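Local coordinates for protein beta-galactosidase (Bacillus circulans, PDB 4MAD) that probably hydrolyses terminal non-reducing beta-D-galactose residues of beta-D-galactosides and is a family 35 glycoside hydrolase with a (beta/alpha)8 barrel, at residues L198-G203 and G212-I217; E270-I275 and R333-K338; A349-R354 and A525-I530; V413-D418 and G473-V478. All coordinates share one frame; numbering follows the deposited sequence.

Contact 1: residues L198-G203 and G212-I217; sequences LFTSDG and GMIEGI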
loop_
_atom_site.group_PDB
_atom_site.type_symbol
_atom_site.label_atom_id
_atom_site.label_comp_id
_atom_site.label_asym_id
_atom_site.label_seq_id
_atom_site.Cartn_x
_atom_site.Cartn_y
_atom_site.Cartn_z
ATOM N N LEU A 198 -25.331 -4.397 0.327
ATOM C CA LEU A 198 -24.398 -3.562 1.059
ATOM C C LEU A 198 -24.052 -4.194 2.384
ATOM O O LEU A 198 -24.873 -4.750 2.995
ATOM C CB LEU A 198 -25.012 -2.195 1.345
ATOM C CG LEU A 198 -25.361 -1.307 0.171
ATOM C CD1 LEU A 198 -25.674 0.114 0.589
ATOM C CD2 LEU A 198 -24.340 -1.329 -0.850
ATOM N N PHE A 199 -22.825 -4.123 2.808
ATOM C CA PHE A 199 -22.474 -4.821 4.012
ATOM C C PHE A 199 -21.315 -4.121 4.668
ATOM O O PHE A 199 -20.690 -3.389 4.045
ATOM C CB PHE A 199 -22.121 -6.271 3.697
ATOM C CG PHE A 199 -20.901 -6.417 2.883
ATOM C CD1 PHE A 199 -19.684 -6.476 3.456
ATOM C CD2 PHE A 199 -20.963 -6.471 1.511
ATOM C CE1 PHE A 199 -18.567 -6.588 2.687
ATOM C CE2 PHE A 199 -19.831 -6.610 0.757
ATOM C CZ PHE A 199 -18.663 -6.650 1.329
ATOM N N THR A 200 -21.031 -4.471 5.905
ATOM C CA THR A 200 -19.891 -4.004 6.661
ATOM C C THR A 200 -19.042 -5.193 7.106
ATOM O O THR A 200 -19.450 -6.299 7.023
ATOM C CB THR A 200 -20.298 -3.228 7.933
ATOM O OG1 THR A 200 -21.192 -3.985 8.711
ATOM C CG2 THR A 200 -20.945 -1.887 7.533
ATOM N N SER A 201 -17.838 -4.898 7.553
ATOM C CA SER A 201 -17.020 -5.905 8.181
ATOM C C SER A 201 -16.374 -5.338 9.418
ATOM O O SER A 201 -16.100 -4.206 9.478
ATOM C CB SER A 201 -15.980 -6.486 7.215
ATOM O OG SER A 201 -14.962 -5.590 6.859
ATOM N N ASP A 202 -16.196 -6.178 10.403
ATOM C CA ASP A 202 -15.515 -5.806 11.610
ATOM C C ASP A 202 -14.861 -7.022 12.264
ATOM O O ASP A 202 -15.152 -8.110 11.913
ATOM C CB ASP A 202 -16.454 -5.193 12.602
ATOM C CG ASP A 202 -16.850 -3.804 12.246
ATOM O OD1 ASP A 202 -16.080 -2.892 12.472
ATOM O OD2 ASP A 202 -17.947 -3.649 11.755
ATOM N N GLY A 203 -13.973 -6.778 13.218
ATOM C CA GLY A 203 -13.473 -7.833 14.069
ATOM C C GLY A 203 -14.567 -8.315 15.011
ATOM O O GLY A 203 -15.416 -7.608 15.343
ATOM N N GLY A 212 -19.093 -0.569 14.673
ATOM C CA GLY A 212 -19.119 -0.671 13.240
ATOM C C GLY A 212 -20.354 -1.112 12.471
ATOM O O GLY A 212 -20.384 -0.941 11.312
ATOM N N MET A 213 -21.326 -1.732 13.127
ATOM C CA MET A 213 -22.543 -2.143 12.454
ATOM C C MET A 213 -23.422 -0.933 12.181
ATOM O O MET A 213 -23.421 0.012 12.936
ATOM C CB MET A 213 -23.284 -3.215 13.232
ATOM C CG MET A 213 -22.486 -4.431 13.533
ATOM S SD MET A 213 -23.359 -5.709 14.442
ATOM C CE MET A 213 -24.767 -5.856 13.419
ATOM N N ILE A 214 -24.129 -0.993 11.070
ATOM C CA ILE A 214 -25.089 -0.014 10.677
ATOM C C ILE A 214 -26.529 -0.582 10.640
ATOM O O ILE A 214 -26.768 -1.650 10.176
ATOM C CB ILE A 214 -24.796 0.602 9.326
ATOM C CG1 ILE A 214 -23.308 0.834 9.117
ATOM C CG2 ILE A 214 -25.509 1.880 9.219
ATOM C CD1 ILE A 214 -22.960 1.260 7.775
ATOM N N GLU A 215 -27.469 0.194 11.140
ATOM C CA GLU A 215 -28.800 -0.265 11.173
ATOM C C GLU A 215 -29.198 -0.538 9.747
ATOM O O GLU A 215 -28.980 0.235 8.877
ATOM C CB GLU A 215 -29.721 0.786 11.802
ATOM C CG GLU A 215 -31.143 0.406 11.857
ATOM C CD GLU A 215 -31.422 -0.863 12.665
ATOM O OE1 GLU A 215 -30.539 -1.698 12.809
ATOM O OE2 GLU A 215 -32.557 -1.039 13.141
ATOM N N GLY A 216 -29.804 -1.696 9.578
ATOM C CA GLY A 216 -30.317 -2.188 8.327
ATOM C C GLY A 216 -29.326 -2.879 7.429
ATOM O O GLY A 216 -29.665 -3.253 6.367
ATOM N N ILE A 217 -28.095 -3.035 7.889
ATOM C CA ILE A 217 -27.014 -3.513 7.047
ATOM C C ILE A 217 -26.354 -4.828 7.525
ATOM O O ILE A 217 -25.972 -4.930 8.646
ATOM C CB ILE A 217 -25.950 -2.396 6.890
ATOM C CG1 ILE A 217 -26.528 -1.169 6.191
ATOM C CG2 ILE A 217 -24.815 -2.896 6.156
ATOM C CD1 ILE A 217 -27.011 -1.409 4.832
HETATM O O HOH W 1 -23.721 -3.517 9.800
HETATM O O HOH W 2 -17.756 -1.466 10.001
#
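Thr-200, Asp-202, Ile-214 and Ile-217 belong to a beta-alpha-beta unit of the (beta/alpha)8 barrel: strand 197-202, the fifth of the barrel, is followed by the short helix 206-212, and residues 212-217 bring the chain back to the sixth strand, 218-223. The two segments are joined through water as well as by apolar contacts. One water donates to Thr-200 OG1 at 2.8 Å and to Ile-217 O at 2.9 Å, and accepts from Ile-214 N at 2.9 Å. It therefore ties the strand to both ends of the type II turn 214-217, where Gly-216 supplies the positive phi. The Thr-200 hydroxyl lies between its own backbone N and carbonyl carbon (chi1 53°), which lets it meet this water and also hydrogen-bond Glu-219. The same torsion sets the methyl CG2 anti to the carbonyl carbon, where it lies obliquely against the Ile-214 tip, with Thr-200 CG2 3.7 Å from Ile-214 CD1. Ile-217 lies across the backbone of the strand: its CG2 branch rests 3.7 Å from Phe-199 CA, while CD1 reaches the CB of Leu-198. Helix 179-192 flanks this apolar patch through Ile-189, Leu-182 and Arg-186. At the C-terminal end of the strand the predicted active site comes close, since the Asp-202 side chain lies about 4 Å from that of Glu-171, the predicted proton donor, and Asp-202 OD1 is held by the backbone N of Gly-173. Asp-202 OD2 sits 3.5 Å from Gly-212 CA, on the side where a CB at that position would clash with it.

Contact 2: residues E270-I275 and R333-K338; sequences ETLEEI and RKVFEK
Bends in two long side chains bring Glu-273 and Lys-338 together: the glutamate folds at chi2 (-88°) and the lysine at chi3 (57°), and the two side chains cross at about a right angle. Lys-338 NZ meets Glu-273 OE2 at 2.8 Å in a hydrogen-bonded salt bridge, approaching on the syn side and somewhat out of the carboxylate plane. The other oxygen, OE1, is taken by Tyr-339 and Lys-277, and the carboxylate is thereby gripped at both ends, which would limit its rotation. Helices 265-276 and 327-339, which follow the seventh and eighth strands of the (beta/alpha)8 barrel, run side by side here; the axes of the two short segments incline by 21° and approach to 10.7 Å. An alanine at Glu-273 is likely to leave Lys-338 without its carboxylate mate and Tyr-339 without this acceptor. Beneath the ion pair, Leu-272 and Val-335 point at each other tip to tip, with Leu-272 CD2 3.7 Å from Val-335 CG1. The same CD2 also touches the Phe-336 ring obliquely, 4.0 Å from CE1. Strand 281-284 closes the inner side through Phe-284, which touches both Leu-272 and Phe-336. Val-335 CG1 also lies 3.9 Å from Glu-273 OE2.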
loop_
_atom_site.group_PDB
_atom_site.type_symbol
_atom_site.label_atom_id
_atom_site.label_comp_id
_atom_site.label_asym_id
_atom_site.label_seq_id
_atom_site.Cartn_x
_atom_site.Cartn_y
_atom_site.Cartn_z
ATOM N N GLU A 270 -7.053 -25.944 8.386
ATOM C CA GLU A 270 -7.799 -26.261 9.557
ATOM C C GLU A 270 -8.850 -25.195 9.827
ATOM O O GLU A 270 -9.956 -25.477 10.182
ATOM C CB GLU A 270 -6.879 -26.406 10.734
ATOM C CG GLU A 270 -7.585 -26.524 12.007
ATOM C CD GLU A 270 -6.759 -27.203 13.099
ATOM O OE1 GLU A 270 -5.587 -27.356 12.940
ATOM O OE2 GLU A 270 -7.313 -27.544 14.112
ATOM N N THR A 271 -8.443 -23.960 9.695
ATOM C CA THR A 271 -9.370 -22.859 9.866
ATOM C C THR A 271 -10.423 -22.733 8.778
ATOM O O THR A 271 -11.509 -22.395 9.046
ATOM C CB THR A 271 -8.708 -21.498 10.149
ATOM O OG1 THR A 271 -7.989 -21.558 11.366
ATOM C CG2 THR A 271 -9.719 -20.455 10.260
ATOM N N LEU A 272 -10.044 -23.023 7.554
ATOM C CA LEU A 272 -10.955 -22.948 6.455
ATOM C C LEU A 272 -12.079 -23.956 6.652
ATOM O O LEU A 272 -13.190 -23.663 6.452
ATOM C CB LEU A 272 -10.233 -23.246 5.152
ATOM C CG LEU A 272 -11.085 -23.402 3.902
ATOM C CD1 LEU A 272 -11.857 -22.208 3.726
ATOM C CD2 LEU A 272 -10.283 -23.645 2.735
ATOM N N GLU A 273 -11.734 -25.164 7.060
ATOM C CA GLU A 273 -12.720 -26.204 7.320
ATOM C C GLU A 273 -13.656 -25.753 8.419
ATOM O O GLU A 273 -14.824 -25.954 8.349
ATOM C CB GLU A 273 -12.064 -27.518 7.719
ATOM C CG GLU A 273 -11.413 -28.236 6.613
ATOM C CD GLU A 273 -12.380 -29.156 5.892
ATOM O OE1 GLU A 273 -13.561 -29.103 6.192
ATOM O OE2 GLU A 273 -11.951 -29.909 5.045
ATOM N N GLU A 274 -13.107 -25.081 9.418
ATOM C CA GLU A 274 -13.905 -24.609 10.520
ATOM C C GLU A 274 -14.942 -23.665 9.964
ATOM O O GLU A 274 -16.024 -23.644 10.402
ATOM C CB GLU A 274 -13.038 -23.910 11.568
ATOM C CG GLU A 274 -13.535 -23.975 12.956
ATOM C CD GLU A 274 -12.767 -23.066 13.953
ATOM O OE1 GLU A 274 -11.763 -22.450 13.582
ATOM O OE2 GLU A 274 -13.212 -22.982 15.092
ATOM N N ILE A 275 -14.535 -22.837 9.044
ATOM C CA ILE A 275 -15.442 -21.889 8.476
ATOM C C ILE A 275 -16.511 -22.576 7.656
ATOM O O ILE A 275 -17.647 -22.294 7.788
ATOM C CB ILE A 275 -14.715 -20.903 7.560
ATOM C CG1 ILE A 275 -13.814 -20.005 8.391
ATOM C CG2 ILE A 275 -15.676 -20.125 6.736
ATOM C CD1 ILE A 275 -12.977 -19.055 7.622
ATOM N N ARG A 333 -7.621 -25.648 -2.845
ATOM C CA ARG A 333 -8.453 -26.167 -3.901
ATOM C C ARG A 333 -9.022 -27.516 -3.489
ATOM O O ARG A 333 -10.148 -27.816 -3.739
ATOM C CB ARG A 333 -7.691 -26.305 -5.175
ATOM C CG ARG A 333 -8.443 -27.098 -6.147
ATOM C CD ARG A 333 -7.920 -27.036 -7.462
ATOM N NE ARG A 333 -8.931 -26.653 -8.413
ATOM C CZ ARG A 333 -9.646 -27.490 -9.138
ATOM N NH1 ARG A 333 -9.461 -28.758 -9.052
ATOM N NH2 ARG A 333 -10.514 -27.044 -9.973
ATOM N N LYS A 334 -8.213 -28.309 -2.830
ATOM C CA LYS A 334 -8.632 -29.623 -2.376
ATOM C C LYS A 334 -9.759 -29.544 -1.348
ATOM O O LYS A 334 -10.646 -30.333 -1.354
ATOM C CB LYS A 334 -7.445 -30.293 -1.758
ATOM C CG LYS A 334 -7.645 -31.695 -1.424
ATOM C CD LYS A 334 -6.385 -32.418 -1.213
ATOM C CE LYS A 334 -6.727 -33.731 -0.639
ATOM N NZ LYS A 334 -5.604 -34.621 -0.456
ATOM N N VAL A 335 -9.667 -28.596 -0.436
ATOM C CA VAL A 335 -10.743 -28.375 0.462
ATOM C C VAL A 335 -11.995 -27.902 -0.258
ATOM O O VAL A 335 -13.039 -28.386 -0.032
ATOM C CB VAL A 335 -10.403 -27.379 1.536
ATOM C CG1 VAL A 335 -11.565 -27.084 2.331
ATOM C CG2 VAL A 335 -9.306 -27.875 2.398
ATOM N N PHE A 336 -11.835 -27.002 -1.186
ATOM C CA PHE A 336 -12.980 -26.479 -1.884
ATOM C C PHE A 336 -13.713 -27.622 -2.574
ATOM O O PHE A 336 -14.889 -27.647 -2.596
ATOM C CB PHE A 336 -12.595 -25.418 -2.906
ATOM C CG PHE A 336 -12.289 -24.063 -2.338
ATOM C CD1 PHE A 336 -12.486 -23.740 -1.026
ATOM C CD2 PHE A 336 -11.808 -23.092 -3.156
ATOM C CE1 PHE A 336 -12.210 -22.488 -0.585
ATOM C CE2 PHE A 336 -11.539 -21.881 -2.689
ATOM C CZ PHE A 336 -11.722 -21.586 -1.416
ATOM N N GLU A 337 -12.980 -28.588 -3.071
ATOM C CA GLU A 337 -13.555 -29.700 -3.779
ATOM C C GLU A 337 -14.499 -30.533 -2.909
ATOM O O GLU A 337 -15.394 -31.099 -3.402
ATOM C CB GLU A 337 -12.489 -30.545 -4.443
ATOM C CG GLU A 337 -11.837 -29.895 -5.584
ATOM C CD GLU A 337 -10.996 -30.862 -6.400
ATOM O OE1 GLU A 337 -9.972 -31.305 -5.906
ATOM O OE2 GLU A 337 -11.388 -31.203 -7.528
ATOM N N LYS A 338 -14.278 -30.590 -1.621
ATOM C CA LYS A 338 -15.214 -31.219 -0.707
ATOM C C LYS A 338 -16.567 -30.539 -0.635
ATOM O O LYS A 338 -17.507 -31.134 -0.252
ATOM C CB LYS A 338 -14.676 -31.300 0.691
ATOM C CG LYS A 338 -13.518 -32.110 0.834
ATOM C CD LYS A 338 -12.935 -32.008 2.211
ATOM C CE LYS A 338 -13.884 -32.357 3.296
ATOM N NZ LYS A 338 -13.212 -32.377 4.651
#

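Contact 3: residues A349-R354 and A525-I530; sequences APIPKR and AADTFI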
loop_
_atom_site.group_PDB
_atom_site.type_symbol
_atom_site.label_atom_id
_atom_site.label_comp_id
_atom_site.label_asym_id
_atom_site.label_seq_id
_atom_site.Cartn_x
_atom_site.Cartn_y
_atom_site.Cartn_z
ATOM N N ALA A 349 -0.191 -21.204 -18.745
ATOM C CA ALA A 349 1.224 -21.543 -18.782
ATOM C C ALA A 349 1.961 -20.642 -17.821
ATOM O O ALA A 349 1.729 -19.472 -17.832
ATOM C CB ALA A 349 1.765 -21.291 -20.136
ATOM N N PRO A 350 2.896 -21.165 -17.074
ATOM C CA PRO A 350 3.583 -20.307 -16.118
ATOM C C PRO A 350 4.359 -19.170 -16.785
ATOM O O PRO A 350 4.814 -19.315 -17.869
ATOM C CB PRO A 350 4.552 -21.249 -15.448
ATOM C CG PRO A 350 3.961 -22.529 -15.542
ATOM C CD PRO A 350 3.224 -22.565 -16.836
ATOM N N ILE A 351 4.469 -18.037 -16.121
ATOM C CA ILE A 351 5.161 -16.890 -16.669
ATOM C C ILE A 351 6.638 -17.027 -16.382
ATOM O O ILE A 351 7.043 -17.151 -15.284
ATOM C CB ILE A 351 4.614 -15.599 -16.100
ATOM C CG1 ILE A 351 3.187 -15.420 -16.561
ATOM C CG2 ILE A 351 5.396 -14.471 -16.547
ATOM C CD1 ILE A 351 2.427 -14.389 -15.846
ATOM N N PRO A 352 7.440 -17.015 -17.418
ATOM C CA PRO A 352 8.844 -17.288 -17.229
ATOM C C PRO A 352 9.543 -16.256 -16.345
ATOM O O PRO A 352 9.219 -15.131 -16.392
ATOM C CB PRO A 352 9.395 -17.207 -18.635
ATOM C CG PRO A 352 8.311 -17.543 -19.481
ATOM C CD PRO A 352 7.086 -17.016 -18.838
ATOM N N LYS A 353 10.472 -16.739 -15.549
ATOM C CA LYS A 353 11.404 -15.926 -14.775
ATOM C C LYS A 353 12.831 -16.138 -15.289
ATOM O O LYS A 353 13.189 -17.211 -15.553
ATOM C CB LYS A 353 11.314 -16.286 -13.314
ATOM C CG LYS A 353 10.133 -15.640 -12.630
ATOM C CD LYS A 353 9.169 -16.573 -12.106
ATOM C CE LYS A 353 7.746 -15.943 -11.822
ATOM N NZ LYS A 353 6.941 -15.430 -13.034
ATOM N N ARG A 354 13.617 -15.078 -15.407
ATOM C CA ARG A 354 14.986 -15.152 -15.906
ATOM C C ARG A 354 15.949 -14.424 -15.007
ATOM O O ARG A 354 15.557 -13.508 -14.335
ATOM C CB ARG A 354 15.072 -14.573 -17.295
ATOM C CG ARG A 354 14.262 -15.335 -18.297
ATOM C CD ARG A 354 14.827 -16.702 -18.483
ATOM N NE ARG A 354 14.157 -17.453 -19.527
ATOM C CZ ARG A 354 13.274 -18.391 -19.291
ATOM N NH1 ARG A 354 12.977 -18.686 -18.075
ATOM N NH2 ARG A 354 12.690 -19.010 -20.284
ATOM N N ALA A 525 12.170 -9.786 -22.846
ATOM C CA ALA A 525 11.701 -9.422 -21.526
ATOM C C ALA A 525 11.109 -10.618 -20.764
ATOM O O ALA A 525 10.410 -11.388 -21.331
ATOM C CB ALA A 525 10.726 -8.394 -21.643
ATOM N N ALA A 526 11.433 -10.759 -19.496
ATOM C CA ALA A 526 10.863 -11.812 -18.688
ATOM C C ALA A 526 10.833 -11.310 -17.240
ATOM O O ALA A 526 11.526 -10.409 -16.937
ATOM C CB ALA A 526 11.672 -12.997 -18.760
ATOM N N ASP A 527 10.040 -11.906 -16.373
ATOM C CA ASP A 527 10.003 -11.466 -14.996
ATOM C C ASP A 527 11.348 -11.712 -14.380
ATOM O O ASP A 527 12.013 -12.583 -14.734
ATOM C CB ASP A 527 8.960 -12.207 -14.177
ATOM C CG ASP A 527 7.548 -11.805 -14.476
ATOM O OD1 ASP A 527 7.302 -10.860 -15.192
ATOM O OD2 ASP A 527 6.690 -12.493 -13.977
ATOM N N THR A 528 11.731 -10.861 -13.464
ATOM C CA THR A 528 13.018 -10.958 -12.839
ATOM C C THR A 528 13.044 -10.240 -11.498
ATOM O O THR A 528 12.110 -9.591 -11.168
ATOM C CB THR A 528 14.167 -10.454 -13.745
ATOM O OG1 THR A 528 15.418 -10.771 -13.190
ATOM C CG2 THR A 528 14.081 -8.993 -13.926
ATOM N N PHE A 529 14.132 -10.401 -10.771
ATOM C CA PHE A 529 14.263 -9.812 -9.462
ATOM C C PHE A 529 15.627 -9.188 -9.274
ATOM O O PHE A 529 16.590 -9.762 -9.636
ATOM C CB PHE A 529 14.015 -10.838 -8.387
ATOM C CG PHE A 529 12.754 -11.640 -8.585
ATOM C CD1 PHE A 529 11.593 -11.326 -7.916
ATOM C CD2 PHE A 529 12.716 -12.733 -9.428
ATOM C CE1 PHE A 529 10.482 -12.034 -8.086
ATOM C CE2 PHE A 529 11.574 -13.439 -9.570
ATOM C CZ PHE A 529 10.460 -13.062 -8.912
ATOM N N ILE A 530 15.661 -8.006 -8.693
ATOM C CA ILE A 530 16.896 -7.339 -8.405
ATOM C C ILE A 530 17.381 -7.605 -6.974
ATOM O O ILE A 530 16.717 -7.296 -6.059
ATOM C CB ILE A 530 16.773 -5.802 -8.579
ATOM C CG1 ILE A 530 16.275 -5.442 -9.954
ATOM C CG2 ILE A 530 18.074 -5.174 -8.384
ATOM C CD1 ILE A 530 16.174 -3.967 -10.208
HETATM O O HOH W 3 8.243 -13.676 -18.387
#
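Lys-353 NZ is gripped by two oxygens: it donates to Ile-351 O of its own segment at 2.8 Å and, as part of a salt bridge, to Asp-527 OD2 at 3.1 Å. Residues 349-354 lie in the link between helix 327-339 of the barrel and strand 357-366 of the large antiparallel sheet, and they meet the entry to strand 528-531 of that same sheet, in the galactose-binding domain, through a single beta bridge between Lys-353 and Asp-527. The lysine turns back on its own chain through bends at chi2 (118°, far from a staggered value) and chi4, and its NZ reaches Asp-527 on the anti side of OD2. This leaves OD1 to Tyr-47 and to the backbone N of Ala-563. A leucine in place of Lys-353 would probably leave Asp-527 OD2 without its positive mate and Ile-351 O without this donor. Midway along the lysine, CG lies at the edge of the Phe-529 ring, 4.0 Å from CE2. Backbone bonding is uneven. Arg-354 N donates to Asp-527 O at 3.0 Å almost straight, whereas Asp-527 N makes only a weak bond of 3.3 Å to Pro-352 O. A water supports the weaker side, donating to Pro-352 O at 2.7 Å and accepting from Asp-527 N. Thr-528 OG1, which hydrogen-bonds Val-588, also lies near Arg-354 O. On the outer side the Arg-354 chain passes over Ala-526, its CG 3.5 Å from Ala-526 CB, before the guanidinium NH1 folds back to Lys-353 O at 2.9 Å.

Contact 4: residues V413-D418 and G473-V478; sequences VQDIHD and GITEGV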
loop_
_atom_site.group_PDB
_atom_site.type_symbol
_atom_site.label_atom_id
_atom_site.label_comp_id
_atom_site.label_asym_id
_atom_site.label_seq_id
_atom_site.Cartn_x
_atom_site.Cartn_y
_atom_site.Cartn_z
ATOM N N VAL A 413 14.869 17.718 15.808
ATOM C CA VAL A 413 13.845 17.803 14.806
ATOM C C VAL A 413 12.506 17.433 15.426
ATOM O O VAL A 413 12.329 16.349 15.879
ATOM C CB VAL A 413 14.088 16.875 13.629
ATOM C CG1 VAL A 413 13.078 17.082 12.618
ATOM C CG2 VAL A 413 15.412 17.084 13.036
ATOM N N GLN A 414 11.601 18.384 15.394
ATOM C CA GLN A 414 10.342 18.289 16.055
ATOM C C GLN A 414 9.167 18.364 15.099
ATOM O O GLN A 414 8.766 19.432 14.760
ATOM C CB GLN A 414 10.223 19.465 17.049
ATOM C CG GLN A 414 9.005 19.535 17.870
ATOM C CD GLN A 414 9.063 20.666 18.909
ATOM O OE1 GLN A 414 10.067 20.910 19.441
ATOM N NE2 GLN A 414 7.974 21.288 19.174
ATOM N N ASP A 415 8.568 17.238 14.763
ATOM C CA ASP A 415 9.091 15.905 14.907
ATOM C C ASP A 415 9.486 15.341 13.523
ATOM O O ASP A 415 9.085 15.842 12.541
ATOM C CB ASP A 415 8.021 14.984 15.452
ATOM C CG ASP A 415 7.749 15.166 16.935
ATOM O OD1 ASP A 415 8.630 15.521 17.679
ATOM O OD2 ASP A 415 6.643 14.915 17.367
ATOM N N ILE A 416 10.265 14.288 13.503
ATOM C CA ILE A 416 10.716 13.744 12.253
ATOM C C ILE A 416 9.834 12.565 11.786
ATOM O O ILE A 416 9.750 11.604 12.422
ATOM C CB ILE A 416 12.172 13.328 12.311
ATOM C CG1 ILE A 416 12.649 12.840 10.958
ATOM C CG2 ILE A 416 12.396 12.325 13.350
ATOM C CD1 ILE A 416 12.903 13.876 10.021
ATOM N N HIS A 417 9.184 12.735 10.637
ATOM C CA HIS A 417 8.287 11.764 10.102
ATOM C C HIS A 417 8.732 11.438 8.684
ATOM O O HIS A 417 8.283 12.077 7.771
ATOM C CB HIS A 417 6.869 12.331 10.078
ATOM C CG HIS A 417 6.193 12.363 11.406
ATOM N ND1 HIS A 417 4.876 12.710 11.560
ATOM C CD2 HIS A 417 6.641 12.051 12.637
ATOM C CE1 HIS A 417 4.541 12.603 12.823
ATOM N NE2 HIS A 417 5.600 12.230 13.501
ATOM N N ASP A 418 9.587 10.445 8.509
ATOM C CA ASP A 418 9.983 9.506 9.527
ATOM C C ASP A 418 11.481 9.233 9.760
ATOM O O ASP A 418 11.835 8.608 10.701
ATOM C CB ASP A 418 9.280 8.215 9.210
ATOM C CG ASP A 418 7.864 8.436 8.807
ATOM O OD1 ASP A 418 7.128 8.880 9.651
ATOM O OD2 ASP A 418 7.509 8.208 7.670
ATOM N N GLY A 473 7.458 14.632 6.726
ATOM C CA GLY A 473 8.457 15.675 6.723
ATOM C C GLY A 473 8.808 16.041 8.136
ATOM O O GLY A 473 9.047 15.204 8.937
ATOM N N ILE A 474 8.856 17.335 8.379
ATOM C CA ILE A 474 9.099 17.882 9.689
ATOM C C ILE A 474 7.790 18.515 10.094
ATOM O O ILE A 474 7.314 19.376 9.444
ATOM C CB ILE A 474 10.223 18.909 9.617
ATOM C CG1 ILE A 474 11.501 18.201 9.266
ATOM C CG2 ILE A 474 10.362 19.622 10.873
ATOM C CD1 ILE A 474 12.536 18.999 8.850
ATOM N N THR A 475 7.184 17.978 11.126
ATOM C CA THR A 475 5.897 18.441 11.574
ATOM C C THR A 475 5.795 19.850 12.152
ATOM O O THR A 475 4.890 20.542 11.834
ATOM C CB THR A 475 5.259 17.448 12.535
ATOM O OG1 THR A 475 6.078 17.299 13.669
ATOM C CG2 THR A 475 5.112 16.144 11.853
ATOM N N GLU A 476 6.716 20.239 13.024
ATOM C CA GLU A 476 6.640 21.538 13.674
ATOM C C GLU A 476 7.826 22.487 13.479
ATOM O O GLU A 476 7.665 23.654 13.255
ATOM C CB GLU A 476 6.466 21.308 15.164
ATOM C CG GLU A 476 5.171 20.675 15.548
ATOM C CD GLU A 476 5.093 20.240 17.010
ATOM O OE1 GLU A 476 5.452 20.999 17.896
ATOM O OE2 GLU A 476 4.693 19.115 17.228
ATOM N N GLY A 477 9.006 21.966 13.705
ATOM C CA GLY A 477 10.189 22.798 13.710
ATOM C C GLY A 477 11.495 22.045 13.799
ATOM O O GLY A 477 11.507 20.862 14.033
ATOM N N VAL A 478 12.582 22.780 13.622
ATOM C CA VAL A 478 13.922 22.307 13.902
ATOM C C VAL A 478 14.611 23.280 14.843
ATOM O O VAL A 478 14.531 24.429 14.648
ATOM C CB VAL A 478 14.731 22.194 12.639
ATOM C CG1 VAL A 478 16.061 21.661 12.910
ATOM C CG2 VAL A 478 14.016 21.374 11.612
#
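Val-413 CG1 lies 3.9 Å from Ile-474 CG1, the two side chains crossing at about a right angle. Gln-414 pairs with Gly-477 through backbone N and O, and its O accepts from Glu-476 N as well: a classic beta bulge between strands 409-417 and 473-480, the middle pair of a four-stranded antiparallel sheet in the first all-beta domain. Extended, with CG anti to the backbone N (chi1 -178°), the Gln-414 side chain carries NE2 to 2.8 Å from Glu-476 OE1, the bond lying in the amide plane but meeting the carboxylate from above, the two planes perpendicular; its OE1 goes to Arg-479. A cis peptide follows, and Asp-415 N donates almost straight (175°) to Thr-475 OG1 at 2.7 Å, while its O accepts from Thr-475 N. Ile-416 pairs with Ile-474 without hydrogen bonds. His-417 exchanges backbone bonds with Gly-473 and takes the Thr-475 methyl CG2 over one ring face, offset toward the rim, in a CH-pi contact 3.8 Å from the ring centroid; ND1 hydrogen-bonds Tyr-471 O. The Thr-475 hydroxyl thus takes the place of a backbone acceptor for Asp-415 N, which is likely to keep the strands bonded through the bulge and corner.

Overall arrangement
Contacts 1 and 2 both belong to the (beta/alpha)8 barrel, their centres 26 Å apart: contact 1 is on the fifth-to-sixth strand connection near the predicted catalytic residues, contact 2 between two outer helices. Contact 3 follows along the chain, joining the linker that leaves helix 327-339 to the eight-stranded antiparallel sheet, with its centre about 31 Å from that of contact 2. Contact 4, in the first all-beta domain, is nested inside the long loop that contact 3 closes, and lies on the opposite side of the chain's centre from both contacts 2 and 3. The polypeptide thus leaves the barrel, builds a beta domain, and returns to complete the sheet begun beside the barrel.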